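Local coordinates for hypothetical protein PA3499 (Pseudomonas aeruginosa, PDB 2IG8) that is of unknown function but belongs to the YjgF-like, endoribonuclease L-PSP family, whose small alpha-beta chains assemble here as a trimer, at residues A55-V60 and D92-A97; S21-V26 and K65-A70. All coordinates share one frame; numbering follows the deposited sequence.

Contacts 1 and 2 share one element, helix 53-70, and take it at different ends. Contact 1 uses its early turns, 55-60, against helix 91-101, a helix-to-helix pairing; contact 2 uses its last turns, 65-70, against Asn22 and the start of strand 23-26 of the mixed sheet. Their centres lie 20 Å apart on opposite sides of the chain's centre, each about 10 Å from it. The nearest atoms of the two sets are about 5 Å apart, so the contacts do not touch; what they share is helix 53-70. Along the sequence their segments alternate, and both contacts are apolar, with no hydrogen bond across either.

Contact 1: A55-V60 and D92-A97; sequences AQALVV and DAIGRA
Ala57 and Ala97 meet methyl to methyl, CB to CB at 3.6 Å, and this pair lies where helices 53-70 and 91-101 come close. Over the short segments the axes approach to 8.4 Å with an angle of 45° between their N-to-C directions. Such a separation is close for two helices, and it is consistent with small residues facing each other: both alanines point their CB at the opposite segment and bury more area there than any other residue of the pair.

The remaining apolar contacts flank this centre. Ile94 reaches back to Ala57, its CD1 lying 4.0 Å from Ala57 CB; with CG1 anti to the carbonyl carbon (chi1 -81°), the longer branch is carried nearer the other helix than its CB direction alone would bring it. Leu58 does the same from the other helix, setting CD2 at 4.0 Å from Ala97 CB. Ala97 CB therefore touches both Ala57 and Leu58, while Ala57 CB touches both Ala97 and Ile94.

One contact involves a polar atom: Leu58 CD2 also rests against Ala97 O at 3.5 Å, a van der Waals approach to the backbone. No hydrogen bond links the segments, and the 173 Å² buried between them comes from these four residues almost alone.

The pairing extends toward the start of helix 53-70, where His54 is touched by Ala93, Arg96 and Ala97. Both helices also pack on the sheet: Ile94 and Gln56 meet Val126 of strand 126-133, and Val60 reaches Ile128, the side-by-side alpha-beta layering of the YjgF-like fold.

Contact 2: S21-V26 and K65-A70; sequences SNALLV and KALLEA
Leu67 carries this contact from the helix side, and its two methyls divide the work. CD2 lies 3.9 Å from Ala23 CB, the closest side-chain approach between the segments, while CD1 stands 4.0 Å from the carbonyl oxygen Asn22 O. The CB of Asn22 comes within 4.2 Å of Leu67 CD2 as well, so that methyl is met by the beta carbons of two consecutive residues. With CG anti to its own carbonyl carbon (chi1 -64°), Leu67 presents the forked end of its side chain to Asn22 and Ala23, where the chain enters the strand. The CA atoms of Ala23 and Leu67, nearest across the segments, are 6.7 Å apart.

The strand side is positioned by backbone pairing. Asn22 bonds with Ser33, and Leu24 with Val31, which ties the segment to strand 29-36; on its other edge Ala23 pairs with Ile7 and Leu25 with Arg5, in and just after strand 4-6. Asn22 N is further held by the carboxylate of Asp14. On the helix side, Leu67 also packs on Met32 and the neighbouring Leu68 on Leu30, both of strand 29-36, and Ala70 touches Ile7. The last turns of helix 53-70 thus cover this side of the sheet, a helix-on-sheet layer of the YjgF-like fold. Ser21 OG is hydrogen-bonded to Phe108 O of a second subunit, and Leu24 packs on the same phenylalanine.

Chemically the joint is almost wholly apolar. It buries 112 Å² and no hydrogen bond crosses it, which is consistent with the helix being seated here by apolar burial, whereas directional bonds fix the strand within its sheet.

Contact 1: A55-V60 and D92-A97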
loop_
_atom_site.group_PDB
_atom_site.type_symbol
_atom_site.label_atom_id
_atom_site.label_comp_id
_atom_site.label_asym_id
_atom_site.label_seq_id
_atom_site.Cartn_x
_atom_site.Cartn_y
_atom_site.Cartn_z
ATOM N N ALA B 55 5.356 7.983 21.006
ATOM C CA ALA B 55 5.410 6.755 21.795
ATOM C C ALA B 55 4.735 5.566 21.056
ATOM O O ALA B 55 5.294 4.437 21.016
ATOM C CB ALA B 55 4.828 6.961 23.226
ATOM N N GLN B 56 3.568 5.813 20.462
ATOM C CA GLN B 56 2.881 4.782 19.721
ATOM C C GLN B 56 3.730 4.311 18.532
ATOM O O GLN B 56 3.825 3.112 18.282
ATOM C CB GLN B 56 1.500 5.224 19.252
ATOM C CG GLN B 56 0.453 5.393 20.384
ATOM C CD GLN B 56 -0.973 5.461 19.911
ATOM O OE1 GLN B 56 -1.328 4.878 18.886
ATOM N NE2 GLN B 56 -1.839 6.146 20.704
ATOM N N ALA B 57 4.321 5.246 17.797
ATOM C CA ALA B 57 5.095 4.860 16.607
ATOM C C ALA B 57 6.285 3.982 17.014
ATOM O O ALA B 57 6.585 3.003 16.355
ATOM C CB ALA B 57 5.543 6.079 15.820
ATOM N N LEU B 58 6.901 4.290 18.137
ATOM C CA LEU B 58 7.995 3.458 18.650
ATOM C C LEU B 58 7.565 2.046 19.070
ATOM O O LEU B 58 8.304 1.073 18.855
ATOM C CB LEU B 58 8.708 4.151 19.807
ATOM C CG LEU B 58 9.651 5.328 19.503
ATOM C CD1 LEU B 58 10.141 5.966 20.796
ATOM C CD2 LEU B 58 10.799 4.892 18.615
ATOM N N VAL B 59 6.411 1.926 19.729
ATOM C CA VAL B 59 5.854 0.619 20.039
ATOM C C VAL B 59 5.599 -0.168 18.757
ATOM O O VAL B 59 5.945 -1.350 18.688
ATOM C CB VAL B 59 4.545 0.717 20.884
ATOM C CG1 VAL B 59 3.794 -0.634 20.917
ATOM C CG2 VAL B 59 4.864 1.265 22.302
ATOM N N VAL B 60 5.019 0.494 17.751
ATOM C CA VAL B 60 4.735 -0.119 16.462
ATOM C C VAL B 60 6.018 -0.603 15.802
ATOM O O VAL B 60 6.098 -1.767 15.413
ATOM C CB VAL B 60 3.972 0.846 15.502
ATOM C CG1 VAL B 60 3.942 0.298 14.042
ATOM C CG2 VAL B 60 2.538 1.046 16.006
ATOM N N ASP B 92 5.335 14.783 12.303
ATOM C CA ASP B 92 6.689 15.023 12.790
ATOM C C ASP B 92 7.055 14.126 13.985
ATOM O O ASP B 92 8.228 13.925 14.264
ATOM C CB ASP B 92 6.888 16.468 13.157
ATOM C CG ASP B 92 6.938 17.380 11.934
ATOM O OD1 ASP B 92 7.113 16.837 10.792
ATOM O OD2 ASP B 92 6.837 18.615 12.134
ATOM N N ALA B 93 6.042 13.667 14.708
ATOM C CA ALA B 93 6.213 12.753 15.831
ATOM C C ALA B 93 6.628 11.390 15.289
ATOM O O ALA B 93 7.456 10.718 15.893
ATOM C CB ALA B 93 4.961 12.654 16.625
ATOM N N ILE B 94 6.019 10.959 14.182
ATOM C CA ILE B 94 6.452 9.748 13.500
ATOM C C ILE B 94 7.913 9.927 13.013
ATOM O O ILE B 94 8.758 9.021 13.172
ATOM C CB ILE B 94 5.461 9.361 12.346
ATOM C CG1 ILE B 94 4.213 8.612 12.843
ATOM C CG2 ILE B 94 6.125 8.406 11.412
ATOM C CD1 ILE B 94 3.482 9.029 14.039
ATOM N N GLY B 95 8.233 11.089 12.456
ATOM C CA GLY B 95 9.632 11.405 12.098
ATOM C C GLY B 95 10.628 11.212 13.248
ATOM O O GLY B 95 11.665 10.549 13.097
ATOM N N ARG B 96 10.278 11.715 14.423
ATOM C CA ARG B 96 11.122 11.597 15.594
ATOM C C ARG B 96 11.326 10.146 15.980
ATOM O O ARG B 96 12.436 9.759 16.244
ATOM C CB ARG B 96 10.492 12.295 16.780
ATOM C CG ARG B 96 10.851 13.721 16.908
ATOM C CD ARG B 96 10.288 14.282 18.205
ATOM N NE ARG B 96 10.588 15.713 18.358
ATOM C CZ ARG B 96 10.007 16.694 17.669
ATOM N NH1 ARG B 96 9.083 16.447 16.705
ATOM N NH2 ARG B 96 10.368 17.931 17.946
ATOM N N ALA B 97 10.242 9.366 15.956
ATOM C CA ALA B 97 10.285 7.925 16.227
ATOM C C ALA B 97 11.253 7.201 15.276
ATOM O O ALA B 97 12.105 6.416 15.699
ATOM C CB ALA B 97 8.906 7.314 16.134
#

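Contact 2: S21-V26 and K65-A70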
loop_
_atom_site.group_PDB
_atom_site.type_symbol
_atom_site.label_atom_id
_atom_site.label_comp_id
_atom_site.label_asym_id
_atom_site.label_seq_id
_atom_site.Cartn_x
_atom_site.Cartn_y
_atom_site.Cartn_z
ATOM N N SER B 21 -2.555 -13.255 8.984
ATOM C CA SER B 21 -1.306 -13.680 9.593
ATOM C C SER B 21 -0.461 -12.448 9.881
ATOM O O SER B 21 -0.314 -11.569 9.014
ATOM C CB SER B 21 -0.532 -14.613 8.655
ATOM O OG SER B 21 -1.233 -15.826 8.435
ATOM N N ASN B 22 0.104 -12.376 11.081
ATOM C CA ASN B 22 0.956 -11.227 11.436
ATOM C C ASN B 22 2.158 -11.126 10.515
ATOM O O ASN B 22 2.495 -10.033 10.055
ATOM C CB ASN B 22 1.408 -11.290 12.914
ATOM C CG ASN B 22 0.315 -10.869 13.879
ATOM O OD1 ASN B 22 0.314 -11.263 15.053
ATOM N ND2 ASN B 22 -0.623 -10.075 13.400
ATOM N N ALA B 23 2.799 -12.260 10.237
ATOM C CA ALA B 23 3.943 -12.269 9.325
ATOM C C ALA B 23 4.081 -13.579 8.533
ATOM O O ALA B 23 3.889 -14.681 9.069
ATOM C CB ALA B 23 5.229 -11.948 10.094
ATOM N N LEU B 24 4.400 -13.444 7.248
ATOM C CA LEU B 24 4.625 -14.582 6.358
ATOM C C LEU B 24 5.926 -14.319 5.641
ATOM O O LEU B 24 6.070 -13.266 5.008
ATOM C CB LEU B 24 3.515 -14.718 5.310
ATOM C CG LEU B 24 2.074 -14.938 5.772
ATOM C CD1 LEU B 24 1.156 -14.748 4.594
ATOM C CD2 LEU B 24 1.895 -16.317 6.370
ATOM N N LEU B 25 6.851 -15.276 5.735
ATOM C CA LEU B 25 8.123 -15.208 5.023
ATOM C C LEU B 25 7.901 -15.904 3.690
ATOM O O LEU B 25 7.569 -17.088 3.631
ATOM C CB LEU B 25 9.241 -15.865 5.835
ATOM C CG LEU B 25 10.645 -15.843 5.225
ATOM C CD1 LEU B 25 11.154 -14.420 5.068
ATOM C CD2 LEU B 25 11.595 -16.658 6.082
ATOM N N VAL B 26 8.019 -15.136 2.622
ATOM C CA VAL B 26 7.708 -15.591 1.277
ATOM C C VAL B 26 8.994 -15.452 0.495
ATOM O O VAL B 26 9.329 -14.363 0.033
ATOM C CB VAL B 26 6.594 -14.725 0.653
ATOM C CG1 VAL B 26 6.394 -15.080 -0.824
ATOM C CG2 VAL B 26 5.292 -14.863 1.463
ATOM N N LYS B 65 10.123 -4.904 14.487
ATOM C CA LYS B 65 11.411 -5.511 14.819
ATOM C C LYS B 65 11.301 -6.916 15.411
ATOM O O LYS B 65 12.133 -7.786 15.115
ATOM C CB LYS B 65 12.162 -4.590 15.762
ATOM C CG LYS B 65 13.465 -5.145 16.263
ATOM C CD LYS B 65 14.302 -4.015 16.803
ATOM C CE LYS B 65 14.987 -4.352 18.077
ATOM N NZ LYS B 65 15.999 -5.377 17.932
ATOM N N ALA B 66 10.289 -7.126 16.256
ATOM C CA ALA B 66 10.005 -8.436 16.814
ATOM C C ALA B 66 9.687 -9.438 15.713
ATOM O O ALA B 66 10.209 -10.558 15.727
ATOM C CB ALA B 66 8.845 -8.362 17.861
ATOM N N LEU B 67 8.883 -9.031 14.737
ATOM C CA LEU B 67 8.569 -9.904 13.605
ATOM C C LEU B 67 9.828 -10.209 12.787
ATOM O O LEU B 67 10.091 -11.373 12.453
ATOM C CB LEU B 67 7.473 -9.309 12.718
ATOM C CG LEU B 67 6.091 -9.143 13.357
ATOM C CD1 LEU B 67 5.172 -8.278 12.470
ATOM C CD2 LEU B 67 5.475 -10.478 13.700
ATOM N N LEU B 68 10.608 -9.168 12.489
ATOM C CA LEU B 68 11.866 -9.329 11.747
ATOM C C LEU B 68 12.798 -10.315 12.437
ATOM O O LEU B 68 13.356 -11.207 11.794
ATOM C CB LEU B 68 12.579 -7.990 11.586
ATOM C CG LEU B 68 12.008 -7.036 10.538
ATOM C CD1 LEU B 68 12.495 -5.592 10.760
ATOM C CD2 LEU B 68 12.321 -7.543 9.104
ATOM N N GLU B 69 12.976 -10.130 13.739
ATOM C CA GLU B 69 13.801 -11.028 14.553
ATOM C C GLU B 69 13.272 -12.453 14.608
ATOM O O GLU B 69 14.054 -13.399 14.557
ATOM C CB GLU B 69 14.029 -10.441 15.950
ATOM C CG GLU B 69 14.950 -9.230 15.858
ATOM C CD GLU B 69 15.269 -8.568 17.183
ATOM O OE1 GLU B 69 14.640 -8.909 18.207
ATOM O OE2 GLU B 69 16.160 -7.680 17.185
ATOM N N ALA B 70 11.955 -12.612 14.662
ATOM C CA ALA B 70 11.364 -13.935 14.646
ATOM C C ALA B 70 11.710 -14.675 13.348
ATOM O O ALA B 70 11.808 -15.898 13.340
ATOM C CB ALA B 70 9.850 -13.867 14.857
#